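Local coordinates for probable Ni/Fe-hydrogenase 1 B-type cytochrome subunit (Escherichia coli K-12, PDB 6G94), which probably serves as the membrane b-type cytochrome of hydrogenase 1, binding heme and carrying electrons away from the nickel-iron enzyme, at residues Y165-F170 with M178-W183; M68-V73 with F142-G147. One frame throughout, in Å; residues are numbered along the deposited sequence.

Contact 1 (Y165-F170 with M178-W183); sequences YVVEFF and MDIHSW. With HEM (protoporphyrin IX containing Fe), chain B.
His-181 ND1 donates a nearly straight hydrogen bond of 2.7 Å to O2A of a heme propionate, with the oxygen at the edge of the imidazole and in its plane; Arg-60 NE gives the heme another bond. The histidine sits near the start of helix 177-203 in this b-type cytochrome, a helix whose later part is predicted to cross the membrane. Flanking it, on the side turned from the heme, lies the short helix 166-172, and both segments belong to the predicted periplasmic side. The two segment axes run almost perpendicular, at 100°. Phe-170 is the wedge between them. Its CG stands beside the backbone N (chi1 -79°), which carries the ring across to helix 177-203 and sandwiches it, with Ile-180 CA over one face and Phe-169 CD2 centred over the other. Ile-180 CG1 lies 3.5 Å from Phe-170 CD2. At the far end of the ring, Phe-170 CE1 reaches Trp-183 CD1 at 3.4 Å, the two ring planes inclined at 34°. With an alanine here, the slot between Ile-180 and Phe-169 is likely to be left unfilled and the Trp-183 indole freer to turn. Asp-179 lends only its CB, near Phe-170 CD1, while its OD2 makes a salt bridge to a basic side chain of another protein chain. One turn before Phe-170, the branch Val-167 CG2 meets Ile-180 CD1 at 3.7 Å.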
ATOM      1  N   TYR I 165      40.270 -14.868 -24.548  1.00 62.62           N
ATOM      2  CA  TYR I 165      41.321 -14.000 -25.020  1.00 60.66           C
ATOM      3  C   TYR I 165      40.606 -12.772 -25.502  1.00 57.41           C
ATOM      4  O   TYR I 165      41.140 -11.692 -25.447  1.00 56.55           O
ATOM      5  CB  TYR I 165      42.088 -14.638 -26.176  1.00 62.50           C
ATOM      6  CG  TYR I 165      43.153 -15.624 -25.752  1.00 65.82           C
ATOM      7  CD1 TYR I 165      44.434 -15.199 -25.481  1.00 66.12           C
ATOM      8  CD2 TYR I 165      42.878 -16.988 -25.638  1.00 67.86           C
ATOM      9  CE1 TYR I 165      45.412 -16.087 -25.099  1.00 67.33           C
ATOM     10  CE2 TYR I 165      43.853 -17.885 -25.251  1.00 68.01           C
ATOM     11  CZ  TYR I 165      45.118 -17.420 -24.985  1.00 69.17           C
ATOM     12  OH  TYR I 165      46.102 -18.279 -24.595  1.00 72.06           O
ATOM     13  N   VAL I 166      39.382 -12.953 -25.983  1.00 56.91           N
ATOM     14  CA  VAL I 166      38.547 -11.867 -26.444  1.00 58.58           C
ATOM     15  C   VAL I 166      38.323 -10.925 -25.293  1.00 62.35           C
ATOM     16  O   VAL I 166      38.324  -9.715 -25.467  1.00 65.54           O
ATOM     17  CB  VAL I 166      37.186 -12.366 -26.908  1.00 57.11           C
ATOM     18  CG1 VAL I 166      36.326 -11.200 -27.354  1.00 55.08           C
ATOM     19  CG2 VAL I 166      37.340 -13.392 -28.015  1.00 58.58           C
ATOM     20  N   VAL I 167      38.143 -11.504 -24.115  1.00 58.46           N
ATOM     21  CA  VAL I 167      37.910 -10.752 -22.923  1.00 55.21           C
ATOM     22  C   VAL I 167      39.165  -9.965 -22.576  1.00 56.97           C
ATOM     23  O   VAL I 167      39.100  -8.775 -22.364  1.00 56.06           O
ATOM     24  CB  VAL I 167      37.459 -11.701 -21.814  1.00 54.60           C
ATOM     25  CG1 VAL I 167      37.557 -11.055 -20.441  1.00 55.72           C
ATOM     26  CG2 VAL I 167      36.040 -12.144 -22.093  1.00 51.98           C
ATOM     27  N   GLU I 168      40.309 -10.637 -22.551  1.00 59.52           N
ATOM     28  CA  GLU I 168      41.579  -9.994 -22.219  1.00 58.60           C
ATOM     29  C   GLU I 168      41.912  -8.911 -23.217  1.00 57.98           C
ATOM     30  O   GLU I 168      42.494  -7.897 -22.855  1.00 59.61           O
ATOM     31  CB  GLU I 168      42.712 -11.014 -22.127  1.00 59.05           C
ATOM     32  CG  GLU I 168      42.339 -12.278 -21.378  1.00 61.99           C
ATOM     33  CD  GLU I 168      43.466 -13.288 -21.288  1.00 66.58           C
ATOM     34  OE1 GLU I 168      44.575 -12.966 -21.729  1.00 72.06           O
ATOM     35  OE2 GLU I 168      43.263 -14.407 -20.777  1.00 63.35           O
ATOM     36  N   PHE I 169      41.528  -9.136 -24.469  1.00 54.63           N
ATOM     37  CA  PHE I 169      41.717  -8.169 -25.517  1.00 52.88           C
ATOM     38  C   PHE I 169      40.959  -6.875 -25.225  1.00 52.29           C
ATOM     39  O   PHE I 169      41.525  -5.805 -25.249  1.00 53.09           O
ATOM     40  CB  PHE I 169      41.301  -8.743 -26.869  1.00 52.46           C
ATOM     41  CG  PHE I 169      41.194  -7.710 -27.940  1.00 50.99           C
ATOM     42  CD1 PHE I 169      42.327  -7.209 -28.550  1.00 50.52           C
ATOM     43  CD2 PHE I 169      39.970  -7.192 -28.267  1.00 49.98           C
ATOM     44  CE1 PHE I 169      42.241  -6.231 -29.488  1.00 49.96           C
ATOM     45  CE2 PHE I 169      39.870  -6.212 -29.215  1.00 50.29           C
ATOM     46  CZ  PHE I 169      41.010  -5.735 -29.829  1.00 50.58           C
ATOM     47  N   PHE I 170      39.674  -6.982 -24.957  1.00 51.89           N
ATOM     48  CA  PHE I 170      38.896  -5.825 -24.586  1.00 53.73           C
ATOM     49  C   PHE I 170      39.409  -5.128 -23.328  1.00 55.98           C
ATOM     50  O   PHE I 170      39.269  -3.929 -23.198  1.00 58.86           O
ATOM     51  CB  PHE I 170      37.431  -6.186 -24.502  1.00 53.64           C
ATOM     52  CG  PHE I 170      36.782  -6.251 -25.834  1.00 57.28           C
ATOM     53  CD1 PHE I 170      36.579  -5.104 -26.561  1.00 60.11           C
ATOM     54  CD2 PHE I 170      36.419  -7.455 -26.398  1.00 60.19           C
ATOM     55  CE1 PHE I 170      36.001  -5.156 -27.829  1.00 61.52           C
ATOM     56  CE2 PHE I 170      35.837  -7.511 -27.658  1.00 59.48           C
ATOM     57  CZ  PHE I 170      35.625  -6.359 -28.377  1.00 57.88           C
ATOM     58  N   MET I 178      31.833  -4.990 -20.730  1.00 49.10           N
ATOM     59  CA  MET I 178      30.737  -4.145 -21.171  1.00 46.76           C
ATOM     60  C   MET I 178      30.923  -3.762 -22.638  1.00 47.29           C
ATOM     61  O   MET I 178      29.962  -3.592 -23.381  1.00 46.55           O
ATOM     62  CB  MET I 178      30.627  -2.899 -20.311  1.00 46.00           C
ATOM     63  CG  MET I 178      29.463  -2.013 -20.698  1.00 45.96           C
ATOM     64  SD  MET I 178      27.906  -2.878 -20.450  1.00 47.16           S
ATOM     65  CE  MET I 178      26.773  -2.001 -21.518  1.00 43.63           C
ATOM     66  N   ASP I 179      32.178  -3.632 -23.046  1.00 49.14           N
ATOM     67  CA  ASP I 179      32.503  -3.267 -24.412  1.00 50.60           C
ATOM     68  C   ASP I 179      32.165  -4.391 -25.393  1.00 51.16           C
ATOM     69  O   ASP I 179      31.692  -4.134 -26.506  1.00 52.81           O
ATOM     70  CB  ASP I 179      33.968  -2.845 -24.501  1.00 52.77           C
ATOM     71  CG  ASP I 179      34.203  -1.463 -23.921  1.00 55.13           C
ATOM     72  OD1 ASP I 179      33.361  -0.547 -24.123  1.00 55.96           O
ATOM     73  OD2 ASP I 179      35.240  -1.292 -23.265  1.00 57.17           O
ATOM     74  N   ILE I 180      32.401  -5.630 -24.963  1.00 50.38           N
ATOM     75  CA  ILE I 180      31.958  -6.811 -25.683  1.00 47.66           C
ATOM     76  C   ILE I 180      30.465  -6.699 -25.989  1.00 46.44           C
ATOM     77  O   ILE I 180      30.055  -6.912 -27.111  1.00 48.27           O
ATOM     78  CB  ILE I 180      32.258  -8.104 -24.898  1.00 47.43           C
ATOM     79  CG1 ILE I 180      33.683  -8.056 -24.318  1.00 48.53           C
ATOM     80  CG2 ILE I 180      32.019  -9.321 -25.776  1.00 45.28           C
ATOM     81  CD1 ILE I 180      34.132  -9.304 -23.585  1.00 48.38           C
ATOM     82  N   HIS I 181      29.671  -6.313 -24.998  1.00 45.97           N
ATOM     83  CA  HIS I 181      28.235  -6.114 -25.158  1.00 45.62           C
ATOM     84  C   HIS I 181      27.929  -5.043 -26.173  1.00 49.82           C
ATOM     85  O   HIS I 181      26.950  -5.141 -26.914  1.00 52.30           O
ATOM     86  CB  HIS I 181      27.593  -5.695 -23.839  1.00 44.87           C
ATOM     87  CG  HIS I 181      27.116  -6.843 -23.011  1.00 45.76           C
ATOM     88  ND1 HIS I 181      25.792  -7.222 -22.964  1.00 43.75           N
ATOM     89  CD2 HIS I 181      27.788  -7.709 -22.213  1.00 44.20           C
ATOM     90  CE1 HIS I 181      25.664  -8.260 -22.161  1.00 43.55           C
ATOM     91  NE2 HIS I 181      26.862  -8.582 -21.704  1.00 44.70           N
ATOM     92  N   SER I 182      28.761  -4.008 -26.193  1.00 53.23           N
ATOM     93  CA  SER I 182      28.516  -2.837 -27.026  1.00 54.18           C
ATOM     94  C   SER I 182      28.858  -3.152 -28.469  1.00 52.77           C
ATOM     95  O   SER I 182      28.045  -2.919 -29.349  1.00 53.73           O
ATOM     96  CB  SER I 182      29.294  -1.624 -26.510  1.00 55.71           C
ATOM     97  OG  SER I 182      28.578  -0.974 -25.461  1.00 57.76           O
ATOM     98  N   TRP I 183      30.046  -3.705 -28.694  1.00 51.13           N
ATOM     99  CA  TRP I 183      30.464  -4.145 -30.016  1.00 52.53           C
ATOM    100  C   TRP I 183      29.580  -5.258 -30.576  1.00 52.66           C
ATOM    101  O   TRP I 183      29.331  -5.295 -31.777  1.00 53.68           O
ATOM    102  CB  TRP I 183      31.918  -4.590 -29.990  1.00 53.37           C
ATOM    103  CG  TRP I 183      32.882  -3.444 -29.953  1.00 54.47           C
ATOM    104  CD1 TRP I 183      33.585  -3.023 -28.884  1.00 53.96           C
ATOM    105  CD2 TRP I 183      33.250  -2.577 -31.041  1.00 56.03           C
ATOM    106  NE1 TRP I 183      34.382  -1.961 -29.220  1.00 55.15           N
ATOM    107  CE2 TRP I 183      34.193  -1.657 -30.543  1.00 56.03           C
ATOM    108  CE3 TRP I 183      32.879  -2.494 -32.391  1.00 55.14           C
ATOM    109  CZ2 TRP I 183      34.778  -0.657 -31.340  1.00 55.67           C
ATOM    110  CZ3 TRP I 183      33.457  -1.503 -33.180  1.00 54.68           C
ATOM    111  CH2 TRP I 183      34.396  -0.597 -32.647  1.00 54.12           C
TER
HETATM  112  CHA HEM B 301      23.321 -10.476 -26.521  1.00 49.15           C
HETATM  113  CHB HEM B 301      22.266 -10.156 -31.166  1.00 52.07           C
HETATM  114  CHC HEM B 301      24.955 -14.040 -32.046  1.00 51.64           C
HETATM  115  CHD HEM B 301      25.492 -14.688 -27.316  1.00 51.13           C
HETATM  116  C1A HEM B 301      22.923 -10.021 -27.736  1.00 49.41           C
HETATM  117  C2A HEM B 301      22.479  -8.713 -27.947  1.00 48.77           C
HETATM  118  C3A HEM B 301      22.185  -8.607 -29.252  1.00 49.97           C
HETATM  119  C4A HEM B 301      22.440  -9.854 -29.843  1.00 50.11           C
HETATM  120  CMA HEM B 301      21.659  -7.363 -29.928  1.00 50.21           C
HETATM  121  CAA HEM B 301      22.326  -7.639 -26.894  1.00 47.63           C
HETATM  122  CBA HEM B 301      23.622  -6.911 -26.596  1.00 47.56           C
HETATM  123  CGA HEM B 301      23.378  -5.861 -25.559  1.00 50.81           C
HETATM  124  O1A HEM B 301      22.696  -4.848 -25.755  1.00 48.87           O
HETATM  125  O2A HEM B 301      23.889  -6.000 -24.446  1.00 55.51           O
HETATM  126  C1B HEM B 301      22.945 -11.193 -31.816  1.00 53.34           C
HETATM  127  C2B HEM B 301      22.947 -11.360 -33.230  1.00 51.55           C
HETATM  128  C3B HEM B 301      23.719 -12.445 -33.469  1.00 52.45           C
HETATM  129  C4B HEM B 301      24.162 -12.929 -32.171  1.00 51.33           C
HETATM  130  CMB HEM B 301      22.240 -10.489 -34.242  1.00 48.46           C
HETATM  131  CAB HEM B 301      24.097 -13.089 -34.734  1.00 55.39           C
HETATM  132  CBB HEM B 301      23.523 -12.763 -35.877  1.00 59.19           C
HETATM  133  C1C HEM B 301      25.289 -14.600 -30.820  1.00 51.74           C
HETATM  134  C2C HEM B 301      25.930 -15.828 -30.646  1.00 50.05           C
HETATM  135  C3C HEM B 301      26.086 -16.000 -29.302  1.00 50.68           C
HETATM  136  C4C HEM B 301      25.531 -14.872 -28.664  1.00 50.13           C
HETATM  137  CMC HEM B 301      26.400 -16.778 -31.721  1.00 47.00           C
HETATM  138  CAC HEM B 301      26.725 -17.170 -28.668  1.00 52.02           C
HETATM  139  CBC HEM B 301      26.050 -17.925 -27.812  1.00 49.37           C
HETATM  140  C1D HEM B 301      24.969 -13.547 -26.749  1.00 51.72           C
HETATM  141  C2D HEM B 301      25.075 -13.325 -25.315  1.00 50.61           C
HETATM  142  C3D HEM B 301      24.457 -12.141 -25.075  1.00 50.92           C
HETATM  143  C4D HEM B 301      23.999 -11.666 -26.389  1.00 50.35           C
HETATM  144  CMD HEM B 301      25.733 -14.280 -24.350  1.00 48.35           C
HETATM  145  CAD HEM B 301      24.256 -11.403 -23.761  1.00 49.12           C
HETATM  146  CBD HEM B 301      23.575 -12.265 -22.703  1.00 51.00           C
HETATM  147  CGD HEM B 301      23.269 -11.555 -21.409  1.00 53.57           C
HETATM  148  O1D HEM B 301      24.157 -11.282 -20.591  1.00 54.47           O
HETATM  149  O2D HEM B 301      22.109 -11.246 -21.130  1.00 52.37           O
HETATM  150  NA  HEM B 301      22.928 -10.710 -28.912  1.00 49.96           N
HETATM  151  NB  HEM B 301      23.670 -12.143 -31.232  1.00 52.85           N
HETATM  152  NC  HEM B 301      25.011 -14.067 -29.608  1.00 49.93           N
HETATM  153  ND  HEM B 301      24.331 -12.534 -27.357  1.00 52.39           N
HETATM  154 FE   HEM B 301      23.983 -12.345 -29.162  1.00 47.76          FE

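Contact 2 (M68-V73 with F142-G147). With HEM (protoporphyrin IX containing Fe), chain B.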
ATOM      1  N   MET I  68      23.540 -21.160 -30.957  1.00 57.43           N
ATOM      2  CA  MET I  68      24.195 -22.458 -31.073  1.00 56.14           C
ATOM      3  C   MET I  68      23.950 -22.996 -32.465  1.00 55.41           C
ATOM      4  O   MET I  68      24.898 -23.254 -33.208  1.00 53.79           O
ATOM      5  CB  MET I  68      23.688 -23.437 -30.007  1.00 54.92           C
ATOM      6  CG  MET I  68      24.131 -23.098 -28.590  1.00 53.39           C
ATOM      7  SD  MET I  68      25.866 -23.490 -28.306  1.00 55.55           S
ATOM      8  CE  MET I  68      26.035 -23.177 -26.548  1.00 51.53           C
ATOM      9  N   VAL I  69      22.668 -23.134 -32.810  1.00 58.53           N
ATOM     10  CA  VAL I  69      22.239 -23.606 -34.137  1.00 61.39           C
ATOM     11  C   VAL I  69      22.887 -22.777 -35.250  1.00 61.38           C
ATOM     12  O   VAL I  69      23.531 -23.335 -36.152  1.00 62.35           O
ATOM     13  CB  VAL I  69      20.700 -23.595 -34.298  1.00 58.11           C
ATOM     14  CG1 VAL I  69      20.311 -24.072 -35.689  1.00 56.04           C
ATOM     15  CG2 VAL I  69      20.039 -24.466 -33.241  1.00 55.49           C
ATOM     16  N   PHE I  70      22.700 -21.458 -35.169  1.00 57.49           N
ATOM     17  CA  PHE I  70      23.317 -20.511 -36.088  1.00 55.54           C
ATOM     18  C   PHE I  70      24.799 -20.775 -36.265  1.00 53.59           C
ATOM     19  O   PHE I  70      25.274 -20.828 -37.383  1.00 55.69           O
ATOM     20  CB  PHE I  70      23.112 -19.073 -35.610  1.00 54.61           C
ATOM     21  CG  PHE I  70      23.826 -18.057 -36.441  1.00 54.06           C
ATOM     22  CD1 PHE I  70      23.260 -17.599 -37.634  1.00 58.01           C
ATOM     23  CD2 PHE I  70      25.067 -17.560 -36.051  1.00 52.73           C
ATOM     24  CE1 PHE I  70      23.919 -16.665 -38.425  1.00 57.06           C
ATOM     25  CE2 PHE I  70      25.728 -16.621 -36.828  1.00 53.86           C
ATOM     26  CZ  PHE I  70      25.151 -16.171 -38.014  1.00 56.58           C
ATOM     27  N   THR I  71      25.523 -20.935 -35.164  1.00 52.47           N
ATOM     28  CA  THR I  71      26.975 -21.143 -35.207  1.00 54.90           C
ATOM     29  C   THR I  71      27.360 -22.416 -35.959  1.00 58.74           C
ATOM     30  O   THR I  71      28.279 -22.411 -36.775  1.00 59.37           O
ATOM     31  CB  THR I  71      27.591 -21.187 -33.793  1.00 52.97           C
ATOM     32  OG1 THR I  71      27.336 -19.945 -33.138  1.00 52.88           O
ATOM     33  CG2 THR I  71      29.085 -21.372 -33.849  1.00 51.82           C
ATOM     34  N   VAL I  72      26.663 -23.508 -35.656  1.00 61.55           N
ATOM     35  CA  VAL I  72      26.906 -24.801 -36.292  1.00 61.26           C
ATOM     36  C   VAL I  72      26.674 -24.703 -37.806  1.00 62.51           C
ATOM     37  O   VAL I  72      27.570 -25.000 -38.608  1.00 62.87           O
ATOM     38  CB  VAL I  72      26.044 -25.911 -35.637  1.00 60.12           C
ATOM     39  CG1 VAL I  72      25.862 -27.098 -36.567  1.00 61.69           C
ATOM     40  CG2 VAL I  72      26.688 -26.375 -34.336  1.00 59.72           C
ATOM     41  N   VAL I  73      25.474 -24.264 -38.185  1.00 60.96           N
ATOM     42  CA  VAL I  73      25.105 -24.140 -39.583  1.00 60.11           C
ATOM     43  C   VAL I  73      26.077 -23.240 -40.331  1.00 60.89           C
ATOM     44  O   VAL I  73      26.574 -23.631 -41.370  1.00 61.84           O
ATOM     45  CB  VAL I  73      23.646 -23.667 -39.748  1.00 60.40           C
ATOM     46  CG1 VAL I  73      23.313 -23.403 -41.210  1.00 59.19           C
ATOM     47  CG2 VAL I  73      22.695 -24.712 -39.191  1.00 60.77           C
ATOM     48  N   PHE I 142      32.204 -12.580 -36.269  1.00 55.61           N
ATOM     49  CA  PHE I 142      32.499 -11.621 -35.215  1.00 54.83           C
ATOM     50  C   PHE I 142      31.390 -11.709 -34.164  1.00 53.71           C
ATOM     51  O   PHE I 142      31.665 -11.739 -32.960  1.00 55.23           O
ATOM     52  CB  PHE I 142      32.637 -10.199 -35.792  1.00 56.52           C
ATOM     53  CG  PHE I 142      32.952  -9.149 -34.758  1.00 57.71           C
ATOM     54  CD1 PHE I 142      34.226  -9.079 -34.174  1.00 59.91           C
ATOM     55  CD2 PHE I 142      31.970  -8.247 -34.342  1.00 55.79           C
ATOM     56  CE1 PHE I 142      34.515  -8.131 -33.201  1.00 57.33           C
ATOM     57  CE2 PHE I 142      32.257  -7.297 -33.373  1.00 56.24           C
ATOM     58  CZ  PHE I 142      33.530  -7.233 -32.812  1.00 56.65           C
ATOM     59  N   MET I 143      30.145 -11.792 -34.632  1.00 51.13           N
ATOM     60  CA  MET I 143      28.984 -11.982 -33.764  1.00 50.55           C
ATOM     61  C   MET I 143      29.016 -13.298 -32.969  1.00 53.11           C
ATOM     62  O   MET I 143      28.259 -13.480 -32.002  1.00 51.82           O
ATOM     63  CB  MET I 143      27.704 -11.888 -34.589  1.00 49.75           C
ATOM     64  CG  MET I 143      27.400 -10.475 -35.008  1.00 50.42           C
ATOM     65  SD  MET I 143      27.423  -9.391 -33.570  1.00 50.89           S
ATOM     66  CE  MET I 143      25.702  -9.469 -33.100  1.00 50.54           C
ATOM     67  N   ILE I 144      29.901 -14.203 -33.386  1.00 55.68           N
ATOM     68  CA  ILE I 144      30.052 -15.515 -32.775  1.00 56.40           C
ATOM     69  C   ILE I 144      31.206 -15.458 -31.786  1.00 56.56           C
ATOM     70  O   ILE I 144      31.050 -15.894 -30.635  1.00 57.87           O
ATOM     71  CB  ILE I 144      30.257 -16.635 -33.830  1.00 57.02           C
ATOM     72  CG1 ILE I 144      28.904 -16.994 -34.490  1.00 55.80           C
ATOM     73  CG2 ILE I 144      30.936 -17.859 -33.205  1.00 55.67           C
ATOM     74  CD1 ILE I 144      28.980 -17.907 -35.706  1.00 53.51           C
ATOM     75  N   ILE I 145      32.346 -14.920 -32.231  1.00 53.96           N
ATOM     76  CA  ILE I 145      33.504 -14.748 -31.354  1.00 53.12           C
ATOM     77  C   ILE I 145      33.143 -13.882 -30.146  1.00 53.07           C
ATOM     78  O   ILE I 145      33.476 -14.236 -29.021  1.00 52.86           O
ATOM     79  CB  ILE I 145      34.699 -14.138 -32.097  1.00 52.83           C
ATOM     80  CG1 ILE I 145      35.168 -15.078 -33.187  1.00 53.55           C
ATOM     81  CG2 ILE I 145      35.858 -13.894 -31.151  1.00 52.91           C
ATOM     82  CD1 ILE I 145      36.016 -14.384 -34.222  1.00 55.98           C
ATOM     83  N   THR I 146      32.444 -12.770 -30.388  1.00 51.66           N
ATOM     84  CA  THR I 146      31.986 -11.886 -29.319  1.00 50.04           C
ATOM     85  C   THR I 146      30.826 -12.477 -28.513  1.00 51.51           C
ATOM     86  O   THR I 146      30.819 -12.391 -27.284  1.00 52.99           O
ATOM     87  CB  THR I 146      31.598 -10.470 -29.829  1.00 47.86           C
ATOM     88  OG1 THR I 146      30.408 -10.517 -30.627  1.00 46.09           O
ATOM     89  CG2 THR I 146      32.725  -9.852 -30.623  1.00 48.06           C
ATOM     90  N   GLY I 147      29.846 -13.057 -29.211  1.00 52.41           N
ATOM     91  CA  GLY I 147      28.672 -13.666 -28.585  1.00 50.12           C
ATOM     92  C   GLY I 147      29.008 -14.797 -27.628  1.00 51.23           C
ATOM     93  O   GLY I 147      28.368 -14.930 -26.582  1.00 50.41           O
TER
HETATM   94  CHA HEM B 301      23.321 -10.476 -26.521  1.00 49.15           C
HETATM   95  CHB HEM B 301      22.266 -10.156 -31.166  1.00 52.07           C
HETATM   96  CHC HEM B 301      24.955 -14.040 -32.046  1.00 51.64           C
HETATM   97  CHD HEM B 301      25.492 -14.688 -27.316  1.00 51.13           C
HETATM   98  C1A HEM B 301      22.923 -10.021 -27.736  1.00 49.41           C
HETATM   99  C2A HEM B 301      22.479  -8.713 -27.947  1.00 48.77           C
HETATM  100  C3A HEM B 301      22.185  -8.607 -29.252  1.00 49.97           C
HETATM  101  C4A HEM B 301      22.440  -9.854 -29.843  1.00 50.11           C
HETATM  102  CMA HEM B 301      21.659  -7.363 -29.928  1.00 50.21           C
HETATM  103  CAA HEM B 301      22.326  -7.639 -26.894  1.00 47.63           C
HETATM  104  CBA HEM B 301      23.622  -6.911 -26.596  1.00 47.56           C
HETATM  105  CGA HEM B 301      23.378  -5.861 -25.559  1.00 50.81           C
HETATM  106  O1A HEM B 301      22.696  -4.848 -25.755  1.00 48.87           O
HETATM  107  O2A HEM B 301      23.889  -6.000 -24.446  1.00 55.51           O
HETATM  108  C1B HEM B 301      22.945 -11.193 -31.816  1.00 53.34           C
HETATM  109  C2B HEM B 301      22.947 -11.360 -33.230  1.00 51.55           C
HETATM  110  C3B HEM B 301      23.719 -12.445 -33.469  1.00 52.45           C
HETATM  111  C4B HEM B 301      24.162 -12.929 -32.171  1.00 51.33           C
HETATM  112  CMB HEM B 301      22.240 -10.489 -34.242  1.00 48.46           C
HETATM  113  CAB HEM B 301      24.097 -13.089 -34.734  1.00 55.39           C
HETATM  114  CBB HEM B 301      23.523 -12.763 -35.877  1.00 59.19           C
HETATM  115  C1C HEM B 301      25.289 -14.600 -30.820  1.00 51.74           C
HETATM  116  C2C HEM B 301      25.930 -15.828 -30.646  1.00 50.05           C
HETATM  117  C3C HEM B 301      26.086 -16.000 -29.302  1.00 50.68           C
HETATM  118  C4C HEM B 301      25.531 -14.872 -28.664  1.00 50.13           C
HETATM  119  CMC HEM B 301      26.400 -16.778 -31.721  1.00 47.00           C
HETATM  120  CAC HEM B 301      26.725 -17.170 -28.668  1.00 52.02           C
HETATM  121  CBC HEM B 301      26.050 -17.925 -27.812  1.00 49.37           C
HETATM  122  C1D HEM B 301      24.969 -13.547 -26.749  1.00 51.72           C
HETATM  123  C2D HEM B 301      25.075 -13.325 -25.315  1.00 50.61           C
HETATM  124  C3D HEM B 301      24.457 -12.141 -25.075  1.00 50.92           C
HETATM  125  C4D HEM B 301      23.999 -11.666 -26.389  1.00 50.35           C
HETATM  126  CMD HEM B 301      25.733 -14.280 -24.350  1.00 48.35           C
HETATM  127  CAD HEM B 301      24.256 -11.403 -23.761  1.00 49.12           C
HETATM  128  CBD HEM B 301      23.575 -12.265 -22.703  1.00 51.00           C
HETATM  129  CGD HEM B 301      23.269 -11.555 -21.409  1.00 53.57           C
HETATM  130  O1D HEM B 301      24.157 -11.282 -20.591  1.00 54.47           O
HETATM  131  O2D HEM B 301      22.109 -11.246 -21.130  1.00 52.37           O
HETATM  132  NA  HEM B 301      22.928 -10.710 -28.912  1.00 49.96           N
HETATM  133  NB  HEM B 301      23.670 -12.143 -31.232  1.00 52.85           N
HETATM  134  NC  HEM B 301      25.011 -14.067 -29.608  1.00 49.93           N
HETATM  135  ND  HEM B 301      24.331 -12.534 -27.357  1.00 52.39           N
HETATM  136 FE   HEM B 301      23.983 -12.345 -29.162  1.00 47.76          FE
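Ile-144 points its long branch from helix 130-151 into the angle between Phe-70 and Thr-71 of helix 55-83, two transmembrane helices of the heme-binding helical bundle of this cytochrome. With CG1 beside the backbone N (chi1 -77°) and the chain then extended (chi2 170°), the isoleucine spans the space between the helices. Its CG1 lies in the plane of the Phe-70 ring, at the edge, whereas CD1 comes in obliquely and touches Phe-70 CE2 at 3.7 Å. The phenylalanine is swung away from its own backbone N (chi1 175°), and its ring also packs on Cys-28, Met-29 and Leu-32 of helix 20-40.

Thr-71 meets the same isoleucine with both branches: OG1 lies 3.6 Å from Ile-144 CG1, and the methyl CG2 touches CD1 and CG2 of Ile-144. Thr-71 OG1 is hydrogen-bonded to Gly-67 O in its own helix; its contact with the carbon Ile-144 CG1 is van der Waals. Both residues also lean on one heme methyl, HEM CMC, which is 3.6 Å from Thr-71 OG1 and 3.7 Å from Ile-144 CG1.

Helix 130-151 is kinked at Ile-144, whose N lacks the bond to the preceding turn. Beside it Met-143 folds back through bends at chi2 and chi3 and lays CE 3.3 Å from HEM C2B. On the side turned from helix 55-83, Phe-142 O accepts from both N and OG1 of Thr-146, and the hydroxyl is also bonded to His-184 ND1. Gly-147 lets the backbone come against the porphyrin: a CB there would probably collide with HEM C3C, and Gly-147 O stands 3.0 Å from the meso carbon HEM CHD.

Both contacts border the same heme, contact 1 at a propionate and contact 2 over one face of the porphyrin and beside its methyl CMC: the first supplies a hydrogen bond, the second packs apolar atoms and backbone against the ring and its substituents. Their centres are 16 Å apart, yet they touch directly, because helix 130-151 lies beside both segments of contact 1. Val-166 CG2 meets Ile-145 CG2 at 3.5 Å, joining the short helix 166-172 to the transmembrane helix just before it in the chain. Ile-180 CG2 rests 3.6 Å from Thr-146 O, and Trp-183 O lies 3.9 Å from Phe-142 CE2. Segment 142-147 thus packs on segment 68-73 and on both helices of contact 1.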